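Local atomic coordinates of fatty acid CoA ligase (Marinactinospora thermotolerans, PDB entry 6SQ8), a protein that belongs to the ANL superfamily of AMP-binding enzymes and binds adenosine monophosphate and 1-ethanoyl-9H-pyrido[3,4-b]indole-3-carboxylic acid in adjoining pockets. Residues A368-L371 with W375-T378; S179-A184 with A302-A307; V78-T83 with T87-A92; G74-G79 with G359-P364. All coordinates share one frame; numbering follows the deposited sequence.

Contact 1: A368-L371 with W375-T378; sequences AQVL and WLRT
Val370 lies alongside Leu376, the two side chains pointing the same way, and its CG1 methyl meets Leu376 CD1 at 3.4 Å. The pair sits at the mouth of a short antiparallel beta hairpin that pairs strand 371-372 with strand 375-378. Leu371 and Leu376 form a non-hydrogen-bonded pair in it, their CA atoms 4.7 Å apart, and both side chains rise from the same face. They do not run in line: Leu371 CD2 leans across the root of its neighbour and touches Leu376 CB at 3.7 Å. With CG of Leu376 anti to the backbone N (chi1 166°), the isobutyl branch swings over toward Val370, and CD1 comes to rest near both the valine methyl and its carbonyl oxygen.

The backbone clasp is a hydrogen bond from Arg377 N to Val370 O, 2.9 Å long. The same oxygen accepts a CA-H...O contact from Leu376, and Trp375 O receives another from Leu371 CA at 3.3 Å. Beyond the hairpin, strand 375-378 is hydrogen-bonded through Leu376 and Thr378 to strand 347-352, so the small unit forms the margin of a larger antiparallel arrangement. Trp375 leaves the partner segment behind and makes a cation-pi contact with Arg334. The extended chain of Arg377 takes its guanidinium toward Glu348, a long and weak ion pair. On the way, it passes the loop carbonyl that precedes the hairpin, with Arg377 CD 3.9 Å from Gln369 O.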
loop_
_atom_site.group_PDB
_atom_site.type_symbol
_atom_site.label_atom_id
_atom_site.label_comp_id
_atom_site.label_asym_id
_atom_site.label_seq_id
_atom_site.Cartn_x
_atom_site.Cartn_y
_atom_site.Cartn_z
ATOM N N ALA A 368 -20.500 -1.620 -9.238
ATOM C CA ALA A 368 -21.333 -2.837 -9.328
ATOM C C ALA A 368 -20.636 -3.949 -10.131
ATOM O O ALA A 368 -21.073 -5.117 -10.072
ATOM C CB ALA A 368 -22.668 -2.497 -9.935
ATOM N N GLN A 369 -19.577 -3.591 -10.872
ATOM C CA GLN A 369 -18.712 -4.543 -11.600
ATOM C C GLN A 369 -17.685 -5.215 -10.670
ATOM O O GLN A 369 -16.989 -6.152 -11.065
ATOM C CB GLN A 369 -17.948 -3.821 -12.714
ATOM C CG GLN A 369 -18.829 -3.423 -13.892
ATOM C CD GLN A 369 -18.009 -2.935 -15.061
ATOM O OE1 GLN A 369 -17.141 -2.080 -14.905
ATOM N NE2 GLN A 369 -18.276 -3.477 -16.242
ATOM N N VAL A 370 -17.591 -4.730 -9.433
ATOM C CA VAL A 370 -16.516 -5.057 -8.516
ATOM C C VAL A 370 -17.097 -5.565 -7.183
ATOM O O VAL A 370 -16.449 -6.314 -6.484
ATOM C CB VAL A 370 -15.611 -3.814 -8.392
ATOM C CG1 VAL A 370 -15.233 -3.485 -6.967
ATOM C CG2 VAL A 370 -14.377 -3.944 -9.258
ATOM N N LEU A 371 -18.327 -5.164 -6.849
ATOM C CA LEU A 371 -19.059 -5.652 -5.669
ATOM C C LEU A 371 -20.251 -6.501 -6.120
ATOM O O LEU A 371 -20.861 -6.258 -7.178
ATOM C CB LEU A 371 -19.559 -4.474 -4.829
ATOM C CG LEU A 371 -18.480 -3.672 -4.113
ATOM C CD1 LEU A 371 -19.087 -2.515 -3.320
ATOM C CD2 LEU A 371 -17.641 -4.550 -3.191
ATOM N N TRP A 375 -19.576 -8.975 -1.435
ATOM C CA TRP A 375 -18.272 -9.541 -1.800
ATOM C C TRP A 375 -17.579 -8.608 -2.781
ATOM O O TRP A 375 -18.209 -8.099 -3.698
ATOM C CB TRP A 375 -18.418 -10.949 -2.396
ATOM C CG TRP A 375 -18.832 -11.971 -1.382
ATOM C CD1 TRP A 375 -20.103 -12.274 -0.994
ATOM C CD2 TRP A 375 -17.964 -12.803 -0.592
ATOM N NE1 TRP A 375 -20.085 -13.231 -0.016
ATOM C CE2 TRP A 375 -18.788 -13.588 0.240
ATOM C CE3 TRP A 375 -16.579 -12.978 -0.517
ATOM C CZ2 TRP A 375 -18.269 -14.530 1.127
ATOM C CZ3 TRP A 375 -16.070 -13.904 0.361
ATOM C CH2 TRP A 375 -16.903 -14.668 1.174
ATOM N N LEU A 376 -16.277 -8.417 -2.567
ATOM C CA LEU A 376 -15.417 -7.605 -3.426
ATOM C C LEU A 376 -14.504 -8.512 -4.259
ATOM O O LEU A 376 -13.897 -9.434 -3.751
ATOM C CB LEU A 376 -14.610 -6.655 -2.540
ATOM C CG LEU A 376 -13.426 -5.972 -3.217
ATOM C CD1 LEU A 376 -13.907 -5.091 -4.336
ATOM C CD2 LEU A 376 -12.636 -5.146 -2.224
ATOM N N ARG A 377 -14.480 -8.248 -5.565
ATOM C CA ARG A 377 -13.563 -8.834 -6.549
ATOM C C ARG A 377 -12.226 -8.086 -6.435
ATOM O O ARG A 377 -12.098 -6.959 -6.887
ATOM C CB ARG A 377 -14.210 -8.671 -7.931
ATOM C CG ARG A 377 -13.596 -9.408 -9.113
ATOM C CD ARG A 377 -14.298 -8.851 -10.353
ATOM N NE ARG A 377 -13.834 -9.320 -11.662
ATOM C CZ ARG A 377 -14.474 -10.196 -12.452
ATOM N NH1 ARG A 377 -15.598 -10.771 -12.060
ATOM N NH2 ARG A 377 -13.970 -10.516 -13.632
ATOM N N THR A 378 -11.234 -8.729 -5.822
ATOM C CA THR A 378 -9.932 -8.125 -5.591
ATOM C C THR A 378 -9.251 -7.781 -6.913
ATOM O O THR A 378 -8.566 -6.781 -6.994
ATOM C CB THR A 378 -9.006 -9.045 -4.792
ATOM O OG1 THR A 378 -8.845 -10.255 -5.537
ATOM C CG2 THR A 378 -9.523 -9.327 -3.395
#

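Contact 2: S179-A184 with A302-A307; sequences SACVDA and AAFIAA. With EQ2 (1-ethanoyl-9~{H}-pyrido[3,4-b]indole-3-carboxylic acid), chain F.
One wall of the pocket for 1-ethanoyl-9H-pyrido[3,4-b]indole-3-carboxylic acid is Phe304, and helix 175-189 backs that wall with Cys181 and Ala184. The helix runs beside strand 303-307 at 35°, the two segment axes approaching to 9.3 Å. Cys181 CB lies 4.1 Å from Phe304 CE2, while its sulfur stands obliquely to the ring, 5.2 Å from the centroid, a cysteine sulfur-aromatic contact. One turn on, Ala184 CB approaches Phe304 CD2 at 4.2 Å, again at a slant. Cys181 SG also touches the methyl of Ala303, linking the helix to both pocket residues of the strand.

In Phe304, chi1 of -69° sends the ring toward the helix and the ligand, and chi2 of -57° turns one face to the tricycle, whose C12 sits over the ring centre. At the rim, Phe304 CD1 is nearest the acetyl methyl C1, and Ala303 CB meets ligand C11 at 3.4 Å. Leu205 and Asn296 also touch the phenylalanine, and Met355 touches Cys181 and Ala184. Just beyond, Ile305 and Ala306 both face Tyr297 in a classic beta bulge. The strand follows a YGTQE sequence that probably corresponds to the A5 motif, and it supplies Ala303 and Phe304, backed by a helix, to the ligand pocket in the AMP-binding domain of an ANL enzyme.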
loop_
_atom_site.group_PDB
_atom_site.type_symbol
_atom_site.label_atom_id
_atom_site.label_comp_id
_atom_site.label_asym_id
_atom_site.label_seq_id
_atom_site.Cartn_x
_atom_site.Cartn_y
_atom_site.Cartn_z
ATOM N N SER A 179 -11.986 2.207 11.218
ATOM C CA SER A 179 -11.958 1.744 12.599
ATOM C C SER A 179 -11.606 0.248 12.637
ATOM O O SER A 179 -10.820 -0.182 13.490
ATOM C CB SER A 179 -13.256 2.012 13.316
ATOM O OG SER A 179 -13.116 1.787 14.719
ATOM N N ALA A 180 -12.180 -0.539 11.717
ATOM C CA ALA A 180 -11.909 -1.965 11.655
ATOM C C ALA A 180 -10.421 -2.205 11.371
ATOM O O ALA A 180 -9.837 -3.154 11.903
ATOM C CB ALA A 180 -12.789 -2.627 10.612
ATOM N N CYS A 181 -9.815 -1.334 10.554
ATOM C CA CYS A 181 -8.402 -1.423 10.206
ATOM C C CYS A 181 -7.527 -1.309 11.453
ATOM O O CYS A 181 -6.469 -1.914 11.504
ATOM C CB CYS A 181 -8.001 -0.354 9.200
ATOM S SG CYS A 181 -8.686 -0.668 7.554
ATOM N N VAL A 182 -7.963 -0.548 12.454
ATOM C CA VAL A 182 -7.183 -0.454 13.690
ATOM C C VAL A 182 -7.151 -1.833 14.362
ATOM O O VAL A 182 -6.105 -2.294 14.832
ATOM C CB VAL A 182 -7.705 0.647 14.630
ATOM C CG1 VAL A 182 -6.879 0.738 15.903
ATOM C CG2 VAL A 182 -7.749 2.004 13.940
ATOM N N ASP A 183 -8.304 -2.504 14.374
ATOM C CA ASP A 183 -8.442 -3.814 15.036
ATOM C C ASP A 183 -7.596 -4.863 14.291
ATOM O O ASP A 183 -6.923 -5.694 14.919
ATOM C CB ASP A 183 -9.911 -4.205 15.169
ATOM C CG ASP A 183 -10.717 -3.247 16.038
ATOM O OD1 ASP A 183 -10.338 -3.056 17.204
ATOM O OD2 ASP A 183 -11.741 -2.706 15.527
ATOM N N ALA A 184 -7.640 -4.803 12.958
ATOM C CA ALA A 184 -6.800 -5.618 12.096
ATOM C C ALA A 184 -5.321 -5.359 12.395
ATOM O O ALA A 184 -4.561 -6.308 12.656
ATOM C CB ALA A 184 -7.131 -5.329 10.660
ATOM N N ALA A 302 -10.007 -3.262 -0.956
ATOM C CA ALA A 302 -10.250 -4.232 0.093
ATOM C C ALA A 302 -9.721 -3.769 1.453
ATOM O O ALA A 302 -10.102 -4.340 2.482
ATOM C CB ALA A 302 -9.601 -5.541 -0.282
ATOM N N ALA A 303 -8.793 -2.808 1.452
ATOM C CA ALA A 303 -7.893 -2.596 2.569
ATOM C C ALA A 303 -7.171 -3.918 2.925
ATOM O O ALA A 303 -6.888 -4.728 2.037
ATOM C CB ALA A 303 -8.670 -2.021 3.731
ATOM N N PHE A 304 -6.878 -4.136 4.222
ATOM C CA PHE A 304 -6.135 -5.295 4.696
ATOM C C PHE A 304 -6.896 -6.599 4.411
ATOM O O PHE A 304 -8.092 -6.686 4.706
ATOM C CB PHE A 304 -5.915 -5.188 6.201
ATOM C CG PHE A 304 -4.977 -4.095 6.646
ATOM C CD1 PHE A 304 -3.673 -4.039 6.177
ATOM C CD2 PHE A 304 -5.375 -3.153 7.576
ATOM C CE1 PHE A 304 -2.803 -3.044 6.594
ATOM C CE2 PHE A 304 -4.499 -2.169 8.005
ATOM C CZ PHE A 304 -3.215 -2.116 7.514
ATOM N N ILE A 305 -6.189 -7.618 3.892
ATOM C CA ILE A 305 -6.787 -8.931 3.639
ATOM C C ILE A 305 -6.071 -10.037 4.426
ATOM O O ILE A 305 -6.720 -10.829 5.115
ATOM C CB ILE A 305 -6.812 -9.250 2.139
ATOM C CG1 ILE A 305 -7.647 -8.232 1.364
ATOM C CG2 ILE A 305 -7.301 -10.679 1.923
ATOM C CD1 ILE A 305 -7.539 -8.402 -0.145
ATOM N N ALA A 306 -4.746 -10.133 4.279
ATOM C CA ALA A 306 -4.005 -11.251 4.876
ATOM C C ALA A 306 -2.607 -10.816 5.312
ATOM O O ALA A 306 -2.103 -9.779 4.891
ATOM C CB ALA A 306 -3.911 -12.376 3.890
ATOM N N ALA A 307 -2.019 -11.628 6.195
ATOM C CA ALA A 307 -0.660 -11.419 6.641
ATOM C C ALA A 307 0.064 -12.760 6.793
ATOM O O ALA A 307 -0.531 -13.778 7.069
ATOM C CB ALA A 307 -0.639 -10.620 7.919
HETATM C C1 EQ2 F . -1.699 -4.060 3.688
HETATM C C2 EQ2 F . -1.245 -3.659 2.328
HETATM O O1 EQ2 F . -0.158 -4.037 1.930
HETATM C C3 EQ2 F . -2.103 -2.750 1.488
HETATM N N1 EQ2 F . -1.827 -2.705 0.179
HETATM C C4 EQ2 F . -2.533 -1.900 -0.631
HETATM C C5 EQ2 F . -2.142 -1.863 -2.092
HETATM O O2 EQ2 F . -1.231 -2.626 -2.479
HETATM O O3 EQ2 F . -2.743 -1.027 -2.789
HETATM C C6 EQ2 F . -3.557 -1.085 -0.165
HETATM C C7 EQ2 F . -3.869 -1.110 1.181
HETATM C C8 EQ2 F . -4.842 -0.444 2.005
HETATM C C9 EQ2 F . -5.848 0.491 1.776
HETATM C C10 EQ2 F . -6.619 0.916 2.836
HETATM C C11 EQ2 F . -6.404 0.428 4.122
HETATM C C12 EQ2 F . -5.430 -0.505 4.384
HETATM C C13 EQ2 F . -4.651 -0.932 3.311
HETATM N N2 EQ2 F . -3.611 -1.842 3.301
HETATM C C14 EQ2 F . -3.131 -1.960 2.028
#

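Contact 3: V78-T83 with T87-A92; sequences VGLRPT and TEQARA
Gln89 reaches from its helix to the backbone of segment 78-83, where NE2 donates a hydrogen bond of 2.6 Å to Arg81 O. The bond is bent, 141° at the hydrogen. The carbonyl oxygen lies close to the amide plane of the glutamine, whereas the donor is tilted 26° from the carbonyl plane of Arg81. An extended chain beyond CG carries the amide there. Beside it, Leu80 slants across the root of Gln89: its CD2 packs 3.7 Å from Gln89 O and 4.4 Å from Ala92 CB, so one methyl spans a turn of the helix.

In the next shell, Arg110 donates to Gln89 OE1, Leu80 rests on Ala54 and Leu56 of strand 52-56, and the Arg81 guanidinium is drawn off to Asp204 and to the carbonyl of Phe160. The segments belong to a beta-alpha-beta crossover of the five-stranded parallel sheet, in which helix 86-95 leads from the outermost strand 76-79 over strand 52-56 to strand 98-103.

Bonded at both its nitrogen and its oxygen, the Gln89 carboxamide has its flip fixed, and the positive charge of Arg110 would probably polarise it and strengthen NE2 as a donor.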
loop_
_atom_site.group_PDB
_atom_site.type_symbol
_atom_site.label_atom_id
_atom_site.label_comp_id
_atom_site.label_asym_id
_atom_site.label_seq_id
_atom_site.Cartn_x
_atom_site.Cartn_y
_atom_site.Cartn_z
ATOM N N VAL A 78 -8.594 13.454 1.107
ATOM C CA VAL A 78 -8.123 13.075 -0.223
ATOM C C VAL A 78 -6.619 13.377 -0.297
ATOM O O VAL A 78 -6.223 14.488 -0.621
ATOM C CB VAL A 78 -8.899 13.820 -1.327
ATOM C CG1 VAL A 78 -8.365 13.498 -2.713
ATOM C CG2 VAL A 78 -10.392 13.554 -1.242
ATOM N N GLY A 79 -5.800 12.381 0.050
ATOM C CA GLY A 79 -4.353 12.495 0.047
ATOM C C GLY A 79 -3.785 12.466 -1.364
ATOM O O GLY A 79 -3.877 11.455 -2.069
ATOM N N LEU A 80 -3.193 13.590 -1.778
ATOM C CA LEU A 80 -2.568 13.715 -3.074
ATOM C C LEU A 80 -1.162 13.112 -3.029
ATOM O O LEU A 80 -0.258 13.636 -2.387
ATOM C CB LEU A 80 -2.538 15.191 -3.464
ATOM C CG LEU A 80 -3.906 15.809 -3.703
ATOM C CD1 LEU A 80 -3.794 17.318 -3.865
ATOM C CD2 LEU A 80 -4.558 15.187 -4.925
ATOM N N ARG A 81 -1.022 12.004 -3.754
ATOM C CA ARG A 81 0.159 11.156 -3.804
ATOM C C ARG A 81 1.339 11.960 -4.347
ATOM O O ARG A 81 1.208 12.618 -5.379
ATOM C CB ARG A 81 -0.176 9.969 -4.710
ATOM C CG ARG A 81 0.567 8.675 -4.419
ATOM C CD ARG A 81 -0.200 7.515 -5.026
ATOM N NE ARG A 81 -1.528 7.409 -4.426
ATOM C CZ ARG A 81 -2.598 6.934 -5.031
ATOM N NH1 ARG A 81 -2.533 6.572 -6.299
ATOM N NH2 ARG A 81 -3.731 6.835 -4.364
ATOM N N PRO A 82 2.524 11.945 -3.691
ATOM C CA PRO A 82 3.699 12.650 -4.218
ATOM C C PRO A 82 4.259 12.111 -5.552
ATOM O O PRO A 82 4.753 12.898 -6.360
ATOM C CB PRO A 82 4.738 12.500 -3.102
ATOM C CG PRO A 82 4.308 11.275 -2.349
ATOM C CD PRO A 82 2.795 11.271 -2.414
ATOM N N THR A 83 4.162 10.797 -5.775
ATOM C CA THR A 83 4.670 10.159 -7.012
ATOM C C THR A 83 3.749 10.414 -8.218
ATOM O O THR A 83 4.152 10.185 -9.353
ATOM C CB THR A 83 4.853 8.641 -6.852
ATOM O OG1 THR A 83 3.656 8.129 -6.274
ATOM C CG2 THR A 83 6.042 8.271 -5.988
ATOM N N THR A 87 -1.398 15.930 -13.703
ATOM C CA THR A 87 -2.709 15.787 -14.390
ATOM C C THR A 87 -3.586 14.774 -13.624
ATOM O O THR A 87 -4.788 15.014 -13.458
ATOM C CB THR A 87 -2.532 15.522 -15.898
ATOM O OG1 THR A 87 -2.173 14.159 -16.106
ATOM C CG2 THR A 87 -1.482 16.398 -16.541
ATOM N N GLU A 88 -2.994 13.682 -13.111
ATOM C CA GLU A 88 -3.693 12.666 -12.280
ATOM C C GLU A 88 -4.149 13.291 -10.949
ATOM O O GLU A 88 -5.290 13.111 -10.542
ATOM C CB GLU A 88 -2.801 11.438 -12.032
ATOM N N GLN A 89 -3.253 14.020 -10.270
ATOM C CA GLN A 89 -3.569 14.707 -9.004
ATOM C C GLN A 89 -4.744 15.671 -9.222
ATOM O O GLN A 89 -5.666 15.715 -8.416
ATOM C CB GLN A 89 -2.362 15.479 -8.461
ATOM C CG GLN A 89 -1.281 14.618 -7.811
ATOM C CD GLN A 89 -0.087 15.433 -7.364
ATOM O OE1 GLN A 89 0.001 16.637 -7.596
ATOM N NE2 GLN A 89 0.851 14.792 -6.691
ATOM N N ALA A 90 -4.703 16.428 -10.327
ATOM C CA ALA A 90 -5.683 17.475 -10.631
ATOM C C ALA A 90 -7.068 16.864 -10.889
ATOM O O ALA A 90 -8.076 17.394 -10.390
ATOM C CB ALA A 90 -5.212 18.284 -11.811
ATOM N N ARG A 91 -7.108 15.767 -11.662
ATOM C CA ARG A 91 -8.358 15.033 -11.934
ATOM C C ARG A 91 -8.956 14.548 -10.600
ATOM O O ARG A 91 -10.173 14.597 -10.402
ATOM C CB ARG A 91 -8.116 13.886 -12.930
ATOM N N ALA A 92 -8.085 14.113 -9.682
ATOM C CA ALA A 92 -8.485 13.592 -8.376
ATOM C C ALA A 92 -9.188 14.677 -7.561
ATOM O O ALA A 92 -10.191 14.413 -6.911
ATOM C CB ALA A 92 -7.293 13.048 -7.630
#

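Contact 4: G74-G79 with G359-P364; sequences GCHYVG and GYWRDP
His76 turns the edge of its imidazole toward the face of the Trp361 indole, an edge-to-face pair with planes at 54° and centroids 4.6 Å apart, measured to the six-membered ring. The leading atom is CE1, which stands 3.4 Å above the indole plane and is displaced toward its rim. It is nearest Trp361 CH2 at 3.5 Å, with CZ2 next at 3.7 Å. With CG anti to the backbone N (chi1 176°), the indole reaches out from its turn far enough to bring the six-membered ring against His76 CE1.

Both nitrogens of the histidine are engaged elsewhere: ND1 is hydrogen-bonded to His151 NE2, and NE2 to the carbonyl oxygen of Ala96. Gripped at two points, the ring has its rotation fixed, and CE1, the carbon between them, is left to face the tryptophan. Trp361 in turn rests on Val158 and makes a weak hydrogen bond through NE1 to Asp97.

Trp361 projects from a type II beta turn, closed by Asp363 N bonding to Tyr360 O, and Asp363 then N-caps the following helix. Tyr77 bonds through its backbone to strand 155-160. The arrangement is an inclined edge-to-face pair, joining the outermost strand of the five-stranded parallel sheet to a beta-turn loop.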
loop_
_atom_site.group_PDB
_atom_site.type_symbol
_atom_site.label_atom_id
_atom_site.label_comp_id
_atom_site.label_asym_id
_atom_site.label_seq_id
_atom_site.Cartn_x
_atom_site.Cartn_y
_atom_site.Cartn_z
ATOM N N GLY A 74 -15.915 16.041 9.928
ATOM C CA GLY A 74 -16.924 15.390 9.106
ATOM C C GLY A 74 -16.653 15.494 7.611
ATOM O O GLY A 74 -17.544 15.254 6.830
ATOM N N CYS A 75 -15.409 15.779 7.213
ATOM C CA CYS A 75 -15.012 15.747 5.794
ATOM C C CYS A 75 -14.261 14.451 5.459
ATOM O O CYS A 75 -13.872 13.696 6.350
ATOM C CB CYS A 75 -14.156 16.961 5.460
ATOM S SG CYS A 75 -15.115 18.499 5.443
ATOM N N HIS A 76 -14.079 14.187 4.160
ATOM C CA HIS A 76 -13.298 13.047 3.720
ATOM C C HIS A 76 -11.947 13.509 3.161
ATOM O O HIS A 76 -11.867 14.348 2.264
ATOM C CB HIS A 76 -14.098 12.156 2.761
ATOM C CG HIS A 76 -14.458 12.739 1.443
ATOM N ND1 HIS A 76 -15.749 13.152 1.149
ATOM C CD2 HIS A 76 -13.737 12.909 0.315
ATOM C CE1 HIS A 76 -15.801 13.578 -0.101
ATOM N NE2 HIS A 76 -14.577 13.445 -0.636
ATOM N N TYR A 77 -10.884 12.927 3.724
ATOM C CA TYR A 77 -9.513 13.180 3.336
ATOM C C TYR A 77 -9.218 12.618 1.938
ATOM O O TYR A 77 -9.529 11.467 1.636
ATOM C CB TYR A 77 -8.590 12.519 4.352
ATOM C CG TYR A 77 -7.124 12.584 4.021
ATOM C CD1 TYR A 77 -6.365 13.695 4.355
ATOM C CD2 TYR A 77 -6.485 11.515 3.423
ATOM C CE1 TYR A 77 -5.007 13.748 4.088
ATOM C CE2 TYR A 77 -5.131 11.558 3.139
ATOM C CZ TYR A 77 -4.388 12.676 3.474
ATOM O OH TYR A 77 -3.054 12.712 3.217
ATOM N N VAL A 78 -8.594 13.454 1.107
ATOM C CA VAL A 78 -8.123 13.075 -0.223
ATOM C C VAL A 78 -6.619 13.377 -0.297
ATOM O O VAL A 78 -6.223 14.488 -0.621
ATOM C CB VAL A 78 -8.899 13.820 -1.327
ATOM C CG1 VAL A 78 -8.365 13.498 -2.713
ATOM C CG2 VAL A 78 -10.392 13.554 -1.242
ATOM N N GLY A 79 -5.800 12.381 0.050
ATOM C CA GLY A 79 -4.353 12.495 0.047
ATOM C C GLY A 79 -3.785 12.466 -1.364
ATOM O O GLY A 79 -3.877 11.455 -2.069
ATOM N N GLY A 359 -17.552 1.866 -1.915
ATOM C CA GLY A 359 -17.717 1.876 -3.349
ATOM C C GLY A 359 -16.842 2.948 -3.969
ATOM O O GLY A 359 -16.195 3.747 -3.252
ATOM N N TYR A 360 -16.824 2.977 -5.303
ATOM C CA TYR A 360 -16.162 4.048 -5.987
ATOM C C TYR A 360 -17.047 5.297 -5.847
ATOM O O TYR A 360 -18.259 5.251 -6.096
ATOM C CB TYR A 360 -15.850 3.689 -7.441
ATOM C CG TYR A 360 -14.949 2.488 -7.627
ATOM C CD1 TYR A 360 -13.646 2.469 -7.154
ATOM C CD2 TYR A 360 -15.401 1.365 -8.295
ATOM C CE1 TYR A 360 -12.834 1.357 -7.317
ATOM C CE2 TYR A 360 -14.596 0.253 -8.480
ATOM C CZ TYR A 360 -13.307 0.247 -7.999
ATOM O OH TYR A 360 -12.528 -0.860 -8.202
ATOM N N TRP A 361 -16.415 6.394 -5.408
ATOM C CA TRP A 361 -17.063 7.662 -5.137
ATOM C C TRP A 361 -17.829 8.139 -6.383
ATOM O O TRP A 361 -17.230 8.344 -7.444
ATOM C CB TRP A 361 -16.015 8.684 -4.698
ATOM C CG TRP A 361 -16.565 10.060 -4.485
ATOM C CD1 TRP A 361 -16.492 11.116 -5.350
ATOM C CD2 TRP A 361 -17.280 10.526 -3.336
ATOM N NE1 TRP A 361 -17.120 12.203 -4.809
ATOM C CE2 TRP A 361 -17.610 11.872 -3.572
ATOM C CE3 TRP A 361 -17.637 9.953 -2.118
ATOM C CZ2 TRP A 361 -18.275 12.655 -2.630
ATOM C CZ3 TRP A 361 -18.327 10.719 -1.196
ATOM C CH2 TRP A 361 -18.627 12.057 -1.445
ATOM N N ARG A 362 -19.153 8.301 -6.223
ATOM C CA ARG A 362 -20.061 8.855 -7.224
ATOM C C ARG A 362 -19.918 8.085 -8.551
ATOM O O ARG A 362 -19.931 8.690 -9.627
ATOM C CB ARG A 362 -19.777 10.351 -7.393
ATOM N N ASP A 363 -19.775 6.753 -8.471
ATOM C CA ASP A 363 -19.658 5.899 -9.663
ATOM C C ASP A 363 -20.225 4.514 -9.357
ATOM O O ASP A 363 -19.469 3.562 -9.200
ATOM C CB ASP A 363 -18.212 5.830 -10.168
ATOM C CG ASP A 363 -18.039 5.107 -11.499
ATOM O OD1 ASP A 363 -19.033 4.537 -11.991
ATOM O OD2 ASP A 363 -16.906 5.114 -12.039
ATOM N N PRO A 364 -21.568 4.352 -9.293
ATOM C CA PRO A 364 -22.182 3.054 -9.004
ATOM C C PRO A 364 -22.064 2.040 -10.151
ATOM O O PRO A 364 -22.089 0.839 -9.885
ATOM C CB PRO A 364 -23.666 3.384 -8.770
ATOM C CG PRO A 364 -23.698 4.888 -8.579
ATOM C CD PRO A 364 -22.575 5.408 -9.455
#

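Contacts 3 and 4 share Val78 and Gly79 of strand 76-79, outermost in the five-stranded parallel sheet, with centres 14 Å apart. Contact 3 is closed locally by helix 86-95, whereas contact 4 spans 279 residues, and contact 2 is nested in the loop it closes. Contact 1 follows last along the chain. It lies about 17 Å, centre to centre, from both contacts 2 and 4 and touches each: Thr378 CG2 meets Ile305 CD1 at 3.9 Å, and Val370 CG2 meets Tyr360 OH at 3.7 Å. The hairpin of contact 1 thus lies against the strand carrying pocket residues Ala303 and Phe304, while contacts 3 and 4 belong to the part built on the parallel sheet.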